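Local coordinates for IclR transcriptional regulator (Thermotoga maritima, PDB 1MKM), which probably binds DNA through a winged helix-turn-helix domain as an IclR-family transcription factor, and carries a zinc site in its C-terminal domain, at residues K140-F145 with E177-R182. Sequence-based numbering, arbitrary orientation.
Sequences KSILAF and ELEKIR
Glu177 meets Lys140 at the start of the contact: OE2 of Glu177 lies 2.9 Å from NZ of Lys140, a hydrogen-bonded salt bridge in which the two side chains cross at about a right angle. The bond is to be read with caution, as the modelled ammonium crowds an atom elsewhere; that ammonium also pairs with Glu192 and the carbonyl of Val188. Leu178 points toward 140-145 at the closest CA approach of the two segments, 5.0 Å from its own CA to that of Ala144. Its CD1 presses to 3.0 Å from the carbonyl O of Leu143, a close contact and not a bond, while CD2 packs on CB of Leu143 at 3.8 Å and also rests on CB of Lys140. Leu151 of helix 148-157 touches it from outside the pair. With alanine in place of Leu178 both methyls are gone, which would probably leave a gap against Leu143 and Leu151. These helices, 137-143 and 171-184, belong to the GAF-related C-terminal domain, with the Lys140 side chain about 5 Å from that of Asp189, which binds zinc in a determined structure of this protein. Ile181 uses both branches: CD1 reaches CB of Lys140 at 3.6 Å, and CG2, anti to the backbone N, meets CB of Ala144 at 3.6 Å. Arg182 sets its CG methylene 3.4 Å from the Ala144 carbonyl O, a van der Waals contact with no hydrogen bond between the two residues; NE is buried without a polar partner in the model.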
ATOM      1  N   LYS B 140      22.692   6.653  32.221  1.00 68.54           N
ATOM      2  CA  LYS B 140      23.095   6.963  33.589  1.00 64.32           C
ATOM      3  C   LYS B 140      22.723   5.790  34.477  1.00 65.45           C
ATOM      4  O   LYS B 140      23.437   5.456  35.413  1.00 75.25           O
ATOM      5  CB  LYS B 140      22.405   8.241  34.069  1.00 61.57           C
ATOM      6  CG  LYS B 140      22.788   9.463  33.253  1.00 61.74           C
ATOM      7  CD  LYS B 140      22.052  10.713  33.690  1.00 66.34           C
ATOM      8  CE  LYS B 140      20.565  10.613  33.396  1.00 75.69           C
ATOM      9  NZ  LYS B 140      19.872  11.906  33.668  1.00 81.27           N
ATOM     10  N   SER B 141      21.595   5.162  34.178  1.00 63.86           N
ATOM     11  CA  SER B 141      21.153   4.004  34.939  1.00 61.72           C
ATOM     12  C   SER B 141      22.294   2.973  34.936  1.00 63.40           C
ATOM     13  O   SER B 141      22.459   2.211  35.886  1.00 71.24           O
ATOM     14  CB  SER B 141      19.890   3.419  34.292  1.00 67.06           C
ATOM     15  OG  SER B 141      19.236   2.474  35.120  1.00 64.03           O
ATOM     16  N   ILE B 142      23.087   2.957  33.865  1.00 69.96           N
ATOM     17  CA  ILE B 142      24.208   2.021  33.757  1.00 72.90           C
ATOM     18  C   ILE B 142      25.440   2.590  34.452  1.00 79.37           C
ATOM     19  O   ILE B 142      26.216   1.851  35.065  1.00 72.49           O
ATOM     20  CB  ILE B 142      24.560   1.716  32.278  1.00 79.05           C
ATOM     21  CG1 ILE B 142      23.441   0.888  31.636  1.00 80.97           C
ATOM     22  CG2 ILE B 142      25.891   0.966  32.196  1.00 75.53           C
ATOM     23  CD1 ILE B 142      23.617   0.664  30.148  1.00 75.03           C
ATOM     24  N   LEU B 143      25.612   3.907  34.350  1.00 81.52           N
ATOM     25  CA  LEU B 143      26.735   4.591  34.983  1.00 80.33           C
ATOM     26  C   LEU B 143      26.536   4.710  36.486  1.00 89.31           C
ATOM     27  O   LEU B 143      27.360   5.302  37.184  1.00 99.68           O
ATOM     28  CB  LEU B 143      26.903   5.993  34.397  1.00 68.20           C
ATOM     29  CG  LEU B 143      27.902   6.134  33.249  1.00 65.46           C
ATOM     30  CD1 LEU B 143      27.989   7.596  32.800  1.00 60.41           C
ATOM     31  CD2 LEU B 143      29.259   5.636  33.729  1.00 53.67           C
ATOM     32  N   ALA B 144      25.435   4.152  36.980  1.00 89.25           N
ATOM     33  CA  ALA B 144      25.128   4.207  38.401  1.00 89.14           C
ATOM     34  C   ALA B 144      25.411   2.876  39.067  1.00 86.58           C
ATOM     35  O   ALA B 144      24.972   2.633  40.189  1.00 88.49           O
ATOM     36  CB  ALA B 144      23.665   4.586  38.608  1.00 85.83           C
ATOM     37  N   PHE B 145      26.133   2.006  38.370  1.00 87.25           N
ATOM     38  CA  PHE B 145      26.467   0.699  38.916  1.00 88.86           C
ATOM     39  C   PHE B 145      27.799   0.168  38.415  1.00 89.40           C
ATOM     40  O   PHE B 145      28.200  -0.943  38.765  1.00 90.92           O
ATOM     41  CB  PHE B 145      25.356  -0.316  38.619  1.00 86.90           C
ATOM     42  CG  PHE B 145      24.118  -0.119  39.451  1.00 83.75           C
ATOM     43  CD1 PHE B 145      23.166   0.831  39.096  1.00 84.05           C
ATOM     44  CD2 PHE B 145      23.929  -0.859  40.617  1.00 87.68           C
ATOM     45  CE1 PHE B 145      22.046   1.046  39.889  1.00 85.88           C
ATOM     46  CE2 PHE B 145      22.810  -0.654  41.418  1.00 81.91           C
ATOM     47  CZ  PHE B 145      21.867   0.303  41.052  1.00 89.23           C
ATOM     48  N   GLU B 177      24.242  13.010  40.956  1.00 90.53           N
ATOM     49  CA  GLU B 177      23.116  12.588  40.131  1.00 88.11           C
ATOM     50  C   GLU B 177      23.069  11.064  40.093  1.00 84.17           C
ATOM     51  O   GLU B 177      22.043  10.455  40.407  1.00 84.09           O
ATOM     52  CB  GLU B 177      23.285  13.142  38.716  1.00 87.21           C
ATOM     53  CG  GLU B 177      22.014  13.672  38.089  1.00 93.73           C
ATOM     54  CD  GLU B 177      21.102  12.577  37.583  1.00 96.47           C
ATOM     55  OE1 GLU B 177      20.759  11.663  38.368  1.00 89.40           O
ATOM     56  OE2 GLU B 177      20.726  12.640  36.393  1.00 96.06           O
ATOM     57  N   LEU B 178      24.195  10.457  39.730  1.00 74.91           N
ATOM     58  CA  LEU B 178      24.292   9.004  39.654  1.00 84.52           C
ATOM     59  C   LEU B 178      23.914   8.318  40.962  1.00 82.98           C
ATOM     60  O   LEU B 178      23.259   7.273  40.961  1.00 81.04           O
ATOM     61  CB  LEU B 178      25.710   8.572  39.254  1.00 90.17           C
ATOM     62  CG  LEU B 178      26.230   8.933  37.857  1.00 96.80           C
ATOM     63  CD1 LEU B 178      27.576   8.267  37.621  1.00 87.37           C
ATOM     64  CD2 LEU B 178      25.239   8.474  36.807  1.00103.66           C
ATOM     65  N   GLU B 179      24.325   8.903  42.082  1.00 89.17           N
ATOM     66  CA  GLU B 179      24.026   8.313  43.378  1.00 89.58           C
ATOM     67  C   GLU B 179      22.525   8.344  43.642  1.00 88.89           C
ATOM     68  O   GLU B 179      21.954   7.377  44.155  1.00 85.42           O
ATOM     69  CB  GLU B 179      24.785   9.052  44.479  1.00 92.82           C
ATOM     70  CG  GLU B 179      25.099   8.178  45.679  1.00 98.92           C
ATOM     71  CD  GLU B 179      26.174   8.776  46.559  1.00103.95           C
ATOM     72  OE1 GLU B 179      25.945   9.871  47.115  1.00113.68           O
ATOM     73  OE2 GLU B 179      27.250   8.153  46.689  1.00100.03           O
ATOM     74  N   LYS B 180      21.888   9.458  43.287  1.00 86.79           N
ATOM     75  CA  LYS B 180      20.447   9.590  43.461  1.00 83.05           C
ATOM     76  C   LYS B 180      19.839   8.382  42.760  1.00 84.67           C
ATOM     77  O   LYS B 180      18.904   7.750  43.252  1.00 80.92           O
ATOM     78  CB  LYS B 180      19.928  10.856  42.774  1.00 75.17           C
ATOM     79  CG  LYS B 180      20.818  12.078  42.881  1.00 70.11           C
ATOM     80  CD  LYS B 180      20.103  13.277  42.269  1.00 68.10           C
ATOM     81  CE  LYS B 180      21.022  14.460  42.032  1.00 66.96           C
ATOM     82  NZ  LYS B 180      20.292  15.532  41.297  1.00 68.93           N
ATOM     83  N   ILE B 181      20.393   8.077  41.593  1.00 83.64           N
ATOM     84  CA  ILE B 181      19.932   6.958  40.793  1.00 83.84           C
ATOM     85  C   ILE B 181      20.145   5.659  41.556  1.00 86.73           C
ATOM     86  O   ILE B 181      19.265   4.796  41.581  1.00 87.45           O
ATOM     87  CB  ILE B 181      20.674   6.927  39.441  1.00 80.01           C
ATOM     88  CG1 ILE B 181      20.374   8.217  38.672  1.00 71.19           C
ATOM     89  CG2 ILE B 181      20.246   5.719  38.631  1.00 80.45           C
ATOM     90  CD1 ILE B 181      21.248   8.432  37.461  1.00 66.99           C
ATOM     91  N   ARG B 182      21.308   5.521  42.187  1.00 90.63           N
ATOM     92  CA  ARG B 182      21.591   4.321  42.965  1.00 92.76           C
ATOM     93  C   ARG B 182      20.510   4.248  44.039  1.00 96.53           C
ATOM     94  O   ARG B 182      20.018   3.168  44.380  1.00 91.89           O
ATOM     95  CB  ARG B 182      22.969   4.420  43.620  1.00 92.76           C
ATOM     96  CG  ARG B 182      24.085   4.812  42.663  1.00 94.75           C
ATOM     97  CD  ARG B 182      25.435   4.896  43.381  1.00 93.56           C
ATOM     98  NE  ARG B 182      26.503   5.356  42.494  1.00 84.39           N
ATOM     99  CZ  ARG B 182      27.774   5.479  42.857  1.00 86.38           C
ATOM    100  NH1 ARG B 182      28.141   5.175  44.095  1.00 96.16           N
ATOM    101  NH2 ARG B 182      28.680   5.906  41.986  1.00 81.43           N
TER